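PDB 3BY9: sensor protein from Vibrio cholerae, which probably acts as the membrane histidine kinase DctB, whose sensor domain, the piece crystallised here, binds C4-dicarboxylates such as succinate. Local coordinates for residues Leu43-Leu48 and Ser53-Ile58; Leu213-Asp218 and Ser224-Pro229; Gln117-Gly122 and Val174-Ser179; Asp17-His22 and Gln157-Lys162. One frame throughout, in Å; residues are numbered along the deposited sequence. Where two conformers were deposited one is given.

Contact 1. Residues Leu43-Leu48 and Ser53-Ile58; sequences LVDALL and SAQIDI
A helical hairpin, made by the last turns of helix 41-48 and the first turns of helix 53-70 with four residues between them, brings Ala46 and Asp45 against Gln55 and Ile56. The two axes run nearly antiparallel, 151° apart, and the short axes approach to 9.1 Å. The small Ala46 lies at the nearest backbone approach, its CA 5.9 Å from Ile56 CA, consistent with that spacing. Gln55 does most of the touching. Its CG stands anti to the backbone N, and a bend at chi2 (66°) then folds the amide back alongside the neighbouring helix. CG thereby lies 3.7 Å from Ala46 CA, while OE1 comes to 3.5 Å from Asp45 CB, a van der Waals touch on the aliphatic part of the aspartate. The two side chains cross at about a right angle, with carboxylate and amide planes 75° apart. Asp45 OD1 is turned to Lys41, one helical turn back, in a salt bridge, which probably tempers its negative charge beside the amide oxygen. On the other flank of Ala46, the end of Ile56 reaches in, CD1 standing 4.0 Å from Ala46 CB. Leu43 and Leu47 of the first helix point away from this seam and rest on Leu77 of strand 74-79, so one side of helix 41-48 faces the sheet while another meets its partner helix. Together they form an antiparallel helix-loop-helix hairpin, packed on the five-stranded sheet at one end of the sensor domain.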
loop_
_atom_site.group_PDB
_atom_site.type_symbol
_atom_site.label_atom_id
_atom_site.label_comp_id
_atom_site.label_asym_id
_atom_site.label_seq_id
_atom_site.Cartn_x
_atom_site.Cartn_y
_atom_site.Cartn_z
ATOM N N LEU A 43 -0.416 -25.145 -3.096
ATOM C CA LEU A 43 -1.484 -24.277 -2.596
ATOM C C LEU A 43 -2.843 -24.969 -2.711
ATOM O O LEU A 43 -3.620 -24.954 -1.758
ATOM C CB LEU A 43 -1.524 -22.939 -3.396
ATOM C CG LEU A 43 -0.493 -21.892 -2.968
ATOM C CD1 LEU A 43 0.961 -22.385 -3.249
ATOM C CD2 LEU A 43 -0.780 -20.592 -3.789
ATOM N N VAL A 44 -3.116 -25.600 -3.859
ATOM C CA VAL A 44 -4.420 -26.228 -4.014
ATOM C C VAL A 44 -4.558 -27.390 -3.038
ATOM O O VAL A 44 -5.614 -27.528 -2.398
ATOM C CB VAL A 44 -4.678 -26.709 -5.447
ATOM C CG1 VAL A 44 -6.049 -27.470 -5.544
ATOM C CG2 VAL A 44 -4.660 -25.489 -6.395
ATOM N N ASP A 45 -3.507 -28.191 -2.887
ATOM C CA ASP A 45 -3.608 -29.320 -1.970
ATOM C C ASP A 45 -3.867 -28.869 -0.521
ATOM O O ASP A 45 -4.554 -29.579 0.245
ATOM C CB ASP A 45 -2.332 -30.174 -2.005
ATOM C CG ASP A 45 -2.237 -31.096 -3.258
ATOM O OD1 ASP A 45 -1.206 -31.791 -3.381
ATOM O OD2 ASP A 45 -3.168 -31.126 -4.074
ATOM N N ALA A 46 -3.273 -27.750 -0.121
ATOM C CA ALA A 46 -3.536 -27.261 1.230
ATOM C C ALA A 46 -4.996 -26.862 1.402
ATOM O O ALA A 46 -5.625 -27.133 2.433
ATOM C CB ALA A 46 -2.617 -26.047 1.546
ATOM N N LEU A 47 -5.540 -26.172 0.405
ATOM C CA LEU A 47 -6.917 -25.717 0.511
ATOM C C LEU A 47 -7.854 -26.918 0.531
ATOM O O LEU A 47 -8.903 -26.871 1.155
ATOM C CB LEU A 47 -7.247 -24.766 -0.646
ATOM C CG LEU A 47 -6.556 -23.391 -0.490
ATOM C CD1 LEU A 47 -6.653 -22.635 -1.811
ATOM C CD2 LEU A 47 -7.256 -22.572 0.582
ATOM N N LEU A 48 -7.468 -27.989 -0.162
ATOM C CA LEU A 48 -8.336 -29.179 -0.192
ATOM C C LEU A 48 -8.229 -30.024 1.092
ATOM O O LEU A 48 -9.157 -30.792 1.390
ATOM C CB LEU A 48 -7.967 -30.046 -1.424
ATOM C CG LEU A 48 -8.358 -29.393 -2.789
ATOM C CD1 LEU A 48 -7.816 -30.306 -3.958
ATOM C CD2 LEU A 48 -9.871 -29.225 -2.915
ATOM N N SER A 53 -1.933 -31.670 8.859
ATOM C CA SER A 53 -0.705 -30.983 9.247
ATOM C C SER A 53 0.510 -31.239 8.371
ATOM O O SER A 53 1.336 -30.355 8.206
ATOM C CB SER A 53 -0.352 -31.276 10.723
ATOM O OG SER A 53 -0.076 -32.650 10.905
ATOM N N ALA A 54 0.646 -32.442 7.809
ATOM C CA ALA A 54 1.789 -32.708 6.963
ATOM C C ALA A 54 1.687 -31.855 5.692
ATOM O O ALA A 54 2.690 -31.373 5.172
ATOM C CB ALA A 54 1.830 -34.181 6.580
ATOM N N GLN A 55 0.476 -31.725 5.185
ATOM C CA GLN A 55 0.286 -30.882 3.973
ATOM C C GLN A 55 0.553 -29.407 4.263
ATOM O O GLN A 55 1.203 -28.704 3.470
ATOM C CB GLN A 55 -1.119 -31.040 3.428
ATOM C CG GLN A 55 -1.361 -30.148 2.163
ATOM C CD GLN A 55 -0.522 -30.600 1.011
ATOM O OE1 GLN A 55 -0.642 -31.763 0.572
ATOM N NE2 GLN A 55 0.359 -29.722 0.509
ATOM N N ILE A 56 0.072 -28.928 5.408
ATOM C CA ILE A 56 0.290 -27.522 5.744
ATOM C C ILE A 56 1.789 -27.300 5.904
ATOM O O ILE A 56 2.300 -26.230 5.547
ATOM C CB ILE A 56 -0.519 -27.166 7.035
ATOM C CG1 ILE A 56 -2.027 -27.258 6.725
ATOM C CG2 ILE A 56 -0.102 -25.778 7.574
ATOM C CD1 ILE A 56 -2.543 -26.342 5.577
ATOM N N ASP A 57 2.498 -28.301 6.435
ATOM C CA ASP A 57 3.949 -28.190 6.587
ATOM C C ASP A 57 4.601 -27.981 5.212
ATOM O O ASP A 57 5.442 -27.091 5.026
ATOM C CB ASP A 57 4.521 -29.470 7.216
ATOM C CG ASP A 57 4.253 -29.559 8.690
ATOM O OD1 ASP A 57 4.426 -30.667 9.259
ATOM O OD2 ASP A 57 3.878 -28.527 9.285
ATOM N N ILE A 58 4.207 -28.805 4.252
ATOM C CA ILE A 58 4.760 -28.691 2.897
ATOM C C ILE A 58 4.449 -27.290 2.330
ATOM O O ILE A 58 5.336 -26.611 1.752
ATOM C CB ILE A 58 4.135 -29.746 1.959
ATOM C CG1 ILE A 58 4.795 -31.106 2.229
ATOM C CG2 ILE A 58 4.330 -29.341 0.479
ATOM C CD1 ILE A 58 3.974 -32.276 1.704
#

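Contact 2. Residues Leu213-Asp218 and Ser224-Pro229; sequences LGWQGD and SEWRKP
The indole of Trp215 is held between two side chains of 224-229: Trp226 lies over one face and Lys228 over the opposite one, while Arg227 O sits at the edge. On the Trp226 side, the CB of that residue makes a CH-pi contact with the five-membered ring, and CE3 touches Trp215 CE3 at 3.4 Å, toward the rim. The six-membered rings meet obliquely, planes 47° apart. Across the indole, Lys228 CE is 3.8 Å from the centroid of the five-membered ring, and NZ adds a cation-pi interaction at 4.8 Å. Bends at chi2 (-71°) and chi4 (64°) fold the lysine over the ring; its ammonium also pairs with Asp236 and shares a water with Leu213 O. Trp215 NE1 is fixed by Asp236 O. Next to the rings in the chain is a single antiparallel bridge, the hydrogen-bonded pair Gln216 and Arg227, through which loop 213-218 attaches at the residue following Trp226 of strand 223-226, an outermost strand of the four-stranded sheet. Gln216 N gives a 2.7 Å bond to Arg227 O, and Arg227 N returns one of 2.9 Å to Gln216 O. Further along, one water joins Asp218 O to Trp226 NE1. Arg227 NH2 forms a salt bridge of 2.8 Å with Glu225 OE1, which is also paired with Lys258, a residue of the second calcium site; Glu225 OE2 is hydrogen-bonded to Tyr5 OH.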
loop_
_atom_site.group_PDB
_atom_site.type_symbol
_atom_site.label_atom_id
_atom_site.label_comp_id
_atom_site.label_asym_id
_atom_site.label_seq_id
_atom_site.Cartn_x
_atom_site.Cartn_y
_atom_site.Cartn_z
ATOM N N LEU A 213 -2.448 17.739 8.989
ATOM C CA LEU A 213 -1.246 18.578 8.806
ATOM C C LEU A 213 -1.676 20.042 8.650
ATOM O O LEU A 213 -0.830 20.951 8.658
ATOM C CB LEU A 213 -0.456 18.122 7.581
ATOM C CG LEU A 213 0.140 16.714 7.764
ATOM C CD1 LEU A 213 0.698 16.218 6.437
ATOM C CD2 LEU A 213 1.230 16.710 8.828
ATOM N N GLY A 214 -2.974 20.241 8.414
ATOM C CA GLY A 214 -3.529 21.579 8.370
ATOM C C GLY A 214 -3.229 22.461 7.195
ATOM O O GLY A 214 -3.351 23.680 7.310
ATOM N N TRP A 215 -2.852 21.876 6.056
ATOM C CA TRP A 215 -2.556 22.715 4.888
ATOM C C TRP A 215 -3.856 23.045 4.166
ATOM O O TRP A 215 -4.832 22.294 4.266
ATOM C CB TRP A 215 -1.638 21.968 3.892
ATOM C CG TRP A 215 -0.154 22.128 4.157
ATOM C CD1 TRP A 215 0.539 23.301 4.237
ATOM C CD2 TRP A 215 0.814 21.077 4.278
ATOM N NE1 TRP A 215 1.894 23.044 4.400
ATOM C CE2 TRP A 215 2.083 21.688 4.424
ATOM C CE3 TRP A 215 0.726 19.673 4.269
ATOM C CZ2 TRP A 215 3.264 20.942 4.560
ATOM C CZ3 TRP A 215 1.911 18.927 4.399
ATOM C CH2 TRP A 215 3.152 19.573 4.543
ATOM N N GLN A 216 -3.837 24.146 3.435
ATOM C CA GLN A 216 -4.997 24.571 2.656
ATOM C C GLN A 216 -4.511 24.728 1.258
ATOM O O GLN A 216 -3.372 25.146 1.040
ATOM C CB GLN A 216 -5.528 25.910 3.199
ATOM C CG GLN A 216 -6.000 25.727 4.642
ATOM C CD GLN A 216 -6.483 26.995 5.331
ATOM O OE1 GLN A 216 -6.977 26.931 6.458
ATOM N NE2 GLN A 216 -6.346 28.145 4.668
ATOM N N GLY A 217 -5.383 24.403 0.300
ATOM C CA GLY A 217 -5.019 24.498 -1.102
ATOM C C GLY A 217 -5.869 23.575 -1.947
ATOM O O GLY A 217 -6.656 22.800 -1.409
ATOM N N ASP A 218 -5.717 23.679 -3.262
ATOM C CA ASP A 218 -6.477 22.828 -4.180
ATOM C C ASP A 218 -5.788 21.486 -4.296
ATOM O O ASP A 218 -4.811 21.325 -5.048
ATOM C CB ASP A 218 -6.572 23.452 -5.570
ATOM C CG ASP A 218 -7.444 22.618 -6.503
ATOM O OD1 ASP A 218 -7.876 21.532 -6.088
ATOM O OD2 ASP A 218 -7.701 23.069 -7.651
ATOM N N SER A 224 -0.331 23.242 -7.767
ATOM C CA SER A 224 -1.019 24.096 -6.794
ATOM C C SER A 224 -0.053 24.601 -5.741
ATOM O O SER A 224 1.153 24.531 -5.957
ATOM C CB SER A 224 -2.121 23.285 -6.100
ATOM O OG SER A 224 -2.991 24.165 -5.419
ATOM N N GLU A 225 -0.601 25.165 -4.657
ATOM C CA GLU A 225 0.228 25.631 -3.523
ATOM C C GLU A 225 -0.499 25.215 -2.286
ATOM O O GLU A 225 -1.737 25.249 -2.257
ATOM C CB GLU A 225 0.405 27.163 -3.493
ATOM C CG GLU A 225 1.205 27.700 -4.664
ATOM C CD GLU A 225 1.551 29.170 -4.523
ATOM O OE1 GLU A 225 1.140 29.776 -3.516
ATOM O OE2 GLU A 225 2.219 29.704 -5.430
ATOM N N TRP A 226 0.261 24.800 -1.279
ATOM C CA TRP A 226 -0.301 24.392 0.013
ATOM C C TRP A 226 0.176 25.456 0.994
ATOM O O TRP A 226 1.363 25.741 1.054
ATOM C CB TRP A 226 0.250 23.043 0.444
ATOM C CG TRP A 226 -0.300 21.876 -0.346
ATOM C CD1 TRP A 226 -1.120 21.924 -1.452
ATOM C CD2 TRP A 226 -0.015 20.489 -0.114
ATOM N NE1 TRP A 226 -1.353 20.635 -1.923
ATOM C CE2 TRP A 226 -0.688 19.745 -1.124
ATOM C CE3 TRP A 226 0.753 19.804 0.848
ATOM C CZ2 TRP A 226 -0.618 18.342 -1.201
ATOM C CZ3 TRP A 226 0.837 18.387 0.765
ATOM C CH2 TRP A 226 0.145 17.683 -0.262
ATOM N N ARG A 227 -0.746 26.025 1.750
ATOM C CA ARG A 227 -0.373 27.064 2.712
ATOM C C ARG A 227 -1.062 26.847 4.030
ATOM O O ARG A 227 -1.952 26.014 4.148
ATOM C CB ARG A 227 -0.736 28.454 2.176
ATOM C CG ARG A 227 -2.182 28.869 2.357
ATOM C CD ARG A 227 -2.387 30.260 1.745
ATOM N NE ARG A 227 -2.110 30.206 0.305
ATOM C CZ ARG A 227 -0.915 30.395 -0.259
ATOM N NH1 ARG A 227 0.153 30.680 0.488
ATOM N NH2 ARG A 227 -0.778 30.247 -1.574
ATOM N N LYS A 228 -0.589 27.552 5.064
ATOM C CA LYS A 228 -1.209 27.460 6.371
ATOM C C LYS A 228 -2.102 28.691 6.523
ATOM O O LYS A 228 -1.920 29.695 5.835
ATOM C CB LYS A 228 -0.134 27.439 7.496
ATOM C CG LYS A 228 0.712 26.162 7.466
ATOM C CD LYS A 228 -0.114 24.989 7.906
ATOM C CE LYS A 228 0.645 23.700 7.796
ATOM N NZ LYS A 228 1.810 23.780 8.760
ATOM N N PRO A 229 -3.096 28.602 7.418
ATOM C CA PRO A 229 -4.023 29.710 7.664
ATOM C C PRO A 229 -3.239 31.001 7.822
ATOM O O PRO A 229 -2.200 31.015 8.472
ATOM C CB PRO A 229 -4.731 29.284 8.952
ATOM C CG PRO A 229 -4.784 27.779 8.822
ATOM C CD PRO A 229 -3.355 27.474 8.327
HETATM O O HOH W 1 1.712 20.847 9.214
HETATM O O HOH W 2 -2.460 19.970 -4.603
HETATM O O HOH W 3 -4.065 26.104 -3.876
#

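Contact 3. Residues Gln117-Gly122 and Val174-Ser179; sequences QYFALG and VVFMSS
Phe176 reaches across to strand 116-121 with CG anti to its backbone N (chi1 -179°), so that the ring is carried straight out to Phe119 and Ala120. Its CB leads toward the strand, and the first ring atom, CG, already lies 3.7 Å from Phe119 CD1. From there one side of the ring follows Phe119, and CE2 makes the closest approach, 3.5 Å from Phe119 CB. The other side passes along the backbone, CE1 standing 3.8 Å from Ala120 O. At the tip, CZ meets Ala120 N at 3.7 Å and Phe119 CB at the same distance. Phe119 CD1 sits 3.6 Å above the Phe176 plane, over the ring centre. The two rings are nevertheless oblique, planes 41° apart and centroids 4.8 Å. Phe119 holds chi1 at 51°, with CG between its backbone N and carbonyl carbon, which leaves both CB and CD1 turned to Phe176. Tyr205 and Leu250 also touch Phe119, while Leu152 packs on Phe176. Phe176 and Met177, here selenomethionine, both face Ala168, a classic beta bulge. On the strand side, an edge strand of the five-stranded sheet, Ala120 adjoins Arg104 and Tyr131 of the succinate site. Aromatic carbon meets carbon and peptide here, so the join between these two segments depends on the shape and burial of the rings rather than on polar bonds.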
loop_
_atom_site.group_PDB
_atom_site.type_symbol
_atom_site.label_atom_id
_atom_site.label_comp_id
_atom_site.label_asym_id
_atom_site.label_seq_id
_atom_site.Cartn_x
_atom_site.Cartn_y
_atom_site.Cartn_z
ATOM N N GLN A 117 -5.662 -5.436 -5.594
ATOM C CA GLN A 117 -4.471 -4.878 -4.958
ATOM C C GLN A 117 -4.937 -3.891 -3.900
ATOM O O GLN A 117 -6.058 -3.346 -3.980
ATOM C CB GLN A 117 -3.549 -4.222 -5.980
ATOM C CG GLN A 117 -4.206 -3.128 -6.800
ATOM C CD GLN A 117 -3.345 -2.805 -8.027
ATOM O OE1 GLN A 117 -3.696 -3.122 -9.185
ATOM N NE2 GLN A 117 -2.196 -2.221 -7.777
ATOM N N TYR A 118 -4.074 -3.623 -2.905
ATOM C CA TYR A 118 -4.514 -2.788 -1.795
ATOM C C TYR A 118 -3.296 -2.326 -1.017
ATOM O O TYR A 118 -2.242 -2.905 -1.151
ATOM C CB TYR A 118 -5.352 -3.667 -0.844
ATOM C CG TYR A 118 -6.113 -2.913 0.247
ATOM C CD1 TYR A 118 -7.103 -1.953 -0.097
ATOM C CD2 TYR A 118 -5.902 -3.203 1.591
ATOM C CE1 TYR A 118 -7.844 -1.308 0.883
ATOM C CE2 TYR A 118 -6.648 -2.571 2.603
ATOM C CZ TYR A 118 -7.616 -1.626 2.224
ATOM O OH TYR A 118 -8.389 -1.057 3.204
ATOM N N PHE A 119 -3.423 -1.252 -0.232
ATOM C CA PHE A 119 -2.278 -0.861 0.618
ATOM C C PHE A 119 -2.869 -0.618 1.994
ATOM O O PHE A 119 -4.039 -0.223 2.106
ATOM C CB PHE A 119 -1.537 0.405 0.074
ATOM C CG PHE A 119 -2.437 1.571 -0.210
ATOM C CD1 PHE A 119 -2.785 2.458 0.800
ATOM C CD2 PHE A 119 -2.961 1.764 -1.482
ATOM C CE1 PHE A 119 -3.661 3.544 0.536
ATOM C CE2 PHE A 119 -3.830 2.837 -1.741
ATOM C CZ PHE A 119 -4.170 3.718 -0.721
ATOM N N ALA A 120 -2.092 -0.891 3.043
ATOM C CA ALA A 120 -2.619 -0.749 4.373
ATOM C C ALA A 120 -1.528 -0.852 5.409
ATOM O O ALA A 120 -0.396 -1.235 5.107
ATOM C CB ALA A 120 -3.596 -1.903 4.651
ATOM N N LEU A 121 -1.939 -0.542 6.649
ATOM C CA LEU A 121 -1.066 -0.775 7.808
ATOM C C LEU A 121 -1.419 -2.181 8.276
ATOM O O LEU A 121 -2.575 -2.460 8.593
ATOM C CB LEU A 121 -1.382 0.241 8.929
ATOM C CG LEU A 121 -0.643 -0.071 10.249
ATOM C CD1 LEU A 121 0.877 0.068 10.091
ATOM C CD2 LEU A 121 -1.096 0.947 11.311
ATOM N N GLY A 122 -0.436 -3.096 8.258
ATOM C CA GLY A 122 -0.651 -4.488 8.627
ATOM C C GLY A 122 -1.145 -4.713 10.047
ATOM O O GLY A 122 -0.551 -4.227 10.997
ATOM N N VAL A 174 -4.987 11.081 3.083
ATOM C CA VAL A 174 -4.109 10.597 4.147
ATOM C C VAL A 174 -2.749 10.223 3.496
ATOM O O VAL A 174 -2.689 9.567 2.432
ATOM C CB VAL A 174 -4.694 9.346 4.857
ATOM C CG1 VAL A 174 -3.694 8.819 5.918
ATOM C CG2 VAL A 174 -6.020 9.728 5.563
ATOM N N VAL A 175 -1.665 10.640 4.148
ATOM C CA VAL A 175 -0.299 10.357 3.680
ATOM C C VAL A 175 0.070 8.926 4.051
ATOM O O VAL A 175 0.185 8.594 5.225
ATOM C CB VAL A 175 0.689 11.376 4.310
ATOM C CG1 VAL A 175 2.108 11.028 3.908
ATOM C CG2 VAL A 175 0.353 12.792 3.772
ATOM N N PHE A 176 0.214 8.060 3.030
ATOM C CA PHE A 176 0.538 6.649 3.242
ATOM C C PHE A 176 2.035 6.381 3.047
ATOM O O PHE A 176 2.554 5.451 3.653
ATOM C CB PHE A 176 -0.273 5.777 2.282
ATOM C CG PHE A 176 -0.008 4.338 2.451
ATOM C CD1 PHE A 176 -0.329 3.710 3.642
ATOM C CD2 PHE A 176 0.629 3.628 1.460
ATOM C CE1 PHE A 176 -0.011 2.357 3.862
ATOM C CE2 PHE A 176 0.960 2.273 1.654
ATOM C CZ PHE A 176 0.636 1.644 2.861
HETATM N N MSE A 177 2.712 7.162 2.180
HETATM C CA MSE A 177 4.181 7.052 1.993
HETATM C C MSE A 177 4.692 8.477 1.985
HETATM O O MSE A 177 3.989 9.376 1.581
HETATM C CB MSE A 177 4.550 6.373 0.659
HETATM C CG MSE A 177 4.248 4.904 0.731
HETATM SE SE MSE A 177 4.850 3.977 -0.864
HETATM C CE MSE A 177 3.650 4.618 -2.102
ATOM N N SER A 178 5.936 8.680 2.410
ATOM C CA SER A 178 6.446 10.054 2.378
ATOM C C SER A 178 7.961 10.038 2.593
ATOM O O SER A 178 8.483 9.102 3.188
ATOM C CB SER A 178 5.852 10.819 3.535
ATOM O OG SER A 178 6.360 12.165 3.524
ATOM N N SER A 179 8.649 11.064 2.086
ATOM C CA SER A 179 10.067 11.195 2.399
ATOM C C SER A 179 10.214 11.874 3.776
ATOM O O SER A 179 11.337 11.997 4.287
ATOM C CB SER A 179 10.797 11.981 1.292
ATOM O OG SER A 179 10.273 13.314 1.100
#

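Contact 4. Residues Asp17-His22 and Gln157-Lys162; sequences DRFSSH and QGWQNK
With CG anti to the backbone N in both (chi1 -162° and -174°), Phe19 and Trp159 extend toward each other, and the indole edge meets the phenyl face. The result is a T-shaped pair: planes are 84° apart, and the centroid of the Trp159 six-membered ring is 5.0 Å from that of Phe19. Trp159 CE3 points at the ring centre from 3.6 Å above its plane, with Phe19 CG as its nearest atom at 3.7 Å. The neighbouring CZ3 slides toward the root of the ring, 4.0 Å from Phe19 CB. On the way, Phe19 CE1 rests beside the peptide joining Gly158 and Trp159, 3.7 Å from Trp159 N. The contact fastens the loop that follows helix 153-157 to the long N-terminal helix 5-27, next to the four-stranded sheet: Phe166 of the outermost strand 165-169 meets both aromatic rings, Ile252 touches Phe19, and Val254 touches Trp159. Trp159 NE1, remote from the phenyl, bonds to Ser164 O, which fixes how the indole is turned. One helical turn beyond Phe19, His22 faces the same loop, its NE2 3.6 Å from Gly158 CA. With no side chain at Gly158, the imidazole can come down close on the backbone, where NE2 hydrogen-bonds to Ala154 O at helix 153-157. Within the loop, Gln160 curls back so that its NE2 gives a 3.1 Å bond to Gln157 O.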
loop_
_atom_site.group_PDB
_atom_site.type_symbol
_atom_site.label_atom_id
_atom_site.label_comp_id
_atom_site.label_asym_id
_atom_site.label_seq_id
_atom_site.Cartn_x
_atom_site.Cartn_y
_atom_site.Cartn_z
ATOM N N ASP A 17 7.847 12.034 -13.216
ATOM C CA ASP A 17 8.027 10.988 -14.244
ATOM C C ASP A 17 9.015 9.920 -13.731
ATOM O O ASP A 17 8.742 8.713 -13.806
ATOM C CB ASP A 17 8.620 11.574 -15.538
ATOM C CG ASP A 17 7.632 12.354 -16.372
ATOM O OD1 ASP A 17 6.408 12.330 -16.103
ATOM O OD2 ASP A 17 8.126 12.998 -17.349
ATOM N N ARG A 18 10.148 10.375 -13.195
ATOM C CA ARG A 18 11.176 9.448 -12.707
ATOM C C ARG A 18 10.688 8.618 -11.502
ATOM O O ARG A 18 10.910 7.398 -11.431
ATOM C CB ARG A 18 12.439 10.209 -12.290
ATOM C CG ARG A 18 13.258 10.808 -13.428
ATOM C CD ARG A 18 14.643 11.299 -12.932
ATOM N NE ARG A 18 14.586 12.425 -11.999
ATOM C CZ ARG A 18 14.532 13.700 -12.380
ATOM N NH1 ARG A 18 14.532 14.001 -13.668
ATOM N NH2 ARG A 18 14.481 14.676 -11.483
ATOM N N PHE A 19 10.015 9.259 -10.562
ATOM C CA PHE A 19 9.548 8.509 -9.404
ATOM C C PHE A 19 8.408 7.566 -9.746
ATOM O O PHE A 19 8.341 6.455 -9.219
ATOM C CB PHE A 19 9.152 9.478 -8.269
ATOM C CG PHE A 19 9.080 8.810 -6.916
ATOM C CD1 PHE A 19 10.145 8.042 -6.444
ATOM C CD2 PHE A 19 7.964 8.977 -6.106
ATOM C CE1 PHE A 19 10.081 7.441 -5.157
ATOM C CE2 PHE A 19 7.895 8.384 -4.833
ATOM C CZ PHE A 19 8.953 7.622 -4.370
ATOM N N SER A 20 7.464 8.029 -10.567
ATOM C CA SER A 20 6.341 7.177 -10.943
ATOM C C SER A 20 6.917 5.941 -11.631
ATOM O O SER A 20 6.467 4.802 -11.401
ATOM C CB SER A 20 5.396 7.916 -11.905
ATOM O OG SER A 20 4.565 6.973 -12.567
ATOM N N SER A 21 7.925 6.163 -12.467
ATOM C CA SER A 21 8.574 5.062 -13.164
ATOM C C SER A 21 9.169 4.061 -12.178
ATOM O O SER A 21 8.995 2.845 -12.349
ATOM C CB SER A 21 9.673 5.580 -14.100
ATOM O OG SER A 21 9.115 6.172 -15.272
ATOM N N HIS A 22 9.864 4.574 -11.160
ATOM C CA HIS A 22 10.474 3.759 -10.130
ATOM C C HIS A 22 9.403 2.940 -9.411
ATOM O O HIS A 22 9.600 1.747 -9.088
ATOM C CB HIS A 22 11.209 4.641 -9.120
ATOM C CG HIS A 22 11.726 3.895 -7.930
ATOM N ND1 HIS A 22 12.731 2.949 -8.019
ATOM C CD2 HIS A 22 11.363 3.940 -6.627
ATOM C CE1 HIS A 22 12.962 2.443 -6.823
ATOM N NE2 HIS A 22 12.146 3.023 -5.959
ATOM N N GLN A 157 12.745 4.602 -0.539
ATOM C CA GLN A 157 14.184 4.830 -0.665
ATOM C C GLN A 157 14.596 5.360 -2.038
ATOM O O GLN A 157 15.716 5.868 -2.210
ATOM C CB GLN A 157 14.938 3.532 -0.336
ATOM C CG GLN A 157 15.365 3.385 1.146
ATOM C CD GLN A 157 14.244 3.597 2.184
ATOM O OE1 GLN A 157 13.639 4.669 2.264
ATOM N NE2 GLN A 157 13.993 2.573 3.003
ATOM N N GLY A 158 13.696 5.242 -3.010
ATOM C CA GLY A 158 13.943 5.742 -4.352
ATOM C C GLY A 158 13.822 7.260 -4.450
ATOM O O GLY A 158 14.142 7.855 -5.486
ATOM N N TRP A 159 13.336 7.904 -3.397
ATOM C CA TRP A 159 13.204 9.367 -3.446
ATOM C C TRP A 159 14.548 9.899 -2.963
ATOM O O TRP A 159 14.848 9.800 -1.782
ATOM C CB TRP A 159 12.134 9.874 -2.480
ATOM C CG TRP A 159 11.944 11.358 -2.675
ATOM C CD1 TRP A 159 12.471 12.365 -1.928
ATOM C CD2 TRP A 159 11.218 11.972 -3.731
ATOM N NE1 TRP A 159 12.114 13.591 -2.451
ATOM C CE2 TRP A 159 11.343 13.382 -3.561
ATOM C CE3 TRP A 159 10.474 11.481 -4.798
ATOM C CZ2 TRP A 159 10.756 14.288 -4.417
ATOM C CZ3 TRP A 159 9.882 12.395 -5.665
ATOM C CH2 TRP A 159 10.028 13.791 -5.464
ATOM N N GLN A 160 15.328 10.483 -3.843
ATOM C CA GLN A 160 16.624 10.918 -3.364
ATOM C C GLN A 160 16.853 12.408 -3.351
ATOM O O GLN A 160 17.893 12.885 -2.910
ATOM C CB GLN A 160 17.701 10.184 -4.142
ATOM C CG GLN A 160 17.831 8.729 -3.645
ATOM C CD GLN A 160 18.378 8.661 -2.211
ATOM O OE1 GLN A 160 19.523 9.062 -1.955
ATOM N NE2 GLN A 160 17.559 8.163 -1.272
ATOM N N ASN A 161 15.859 13.160 -3.772
ATOM C CA ASN A 161 16.005 14.598 -3.749
ATOM C C ASN A 161 16.119 15.167 -2.339
ATOM O O ASN A 161 15.306 14.842 -1.469
ATOM C CB ASN A 161 14.796 15.242 -4.423
ATOM C CG ASN A 161 14.858 16.711 -4.380
ATOM O OD1 ASN A 161 14.363 17.328 -3.468
ATOM N ND2 ASN A 161 15.481 17.315 -5.400
ATOM N N LYS A 162 17.101 16.050 -2.124
ATOM C CA LYS A 162 17.247 16.655 -0.820
ATOM C C LYS A 162 16.694 18.087 -0.804
ATOM O O LYS A 162 16.736 18.757 0.244
ATOM C CB LYS A 162 18.732 16.617 -0.405
ATOM C CG LYS A 162 19.179 15.188 -0.040
ATOM C CD LYS A 162 18.553 14.779 1.290
ATOM C CE LYS A 162 18.856 13.325 1.639
ATOM N NZ LYS A 162 18.443 12.392 0.551
#

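Contacts 1 and 2 lie toward opposite ends of the elongated domain, centres 53 Å apart, and each pairs neighbours in sequence: a helix hairpin without polar bonds across it, and a surface loop fastened by backbone bonds, waters and a cation-pi. Contacts 3 and 4 instead join distant parts of the chain and rely on aromatic rings. Contact 3 is the buried one, its centre about 4 Å from that of the chain; contact 4, partly buried, ties the long N-terminal helix to a loop. These two touch, Ser179 CB lying 3.6 Å from Trp159 CD1. Contact 1 lies on the five-stranded sheet, contacts 2 and 4 on the four-stranded one, and contact 3 joins the two.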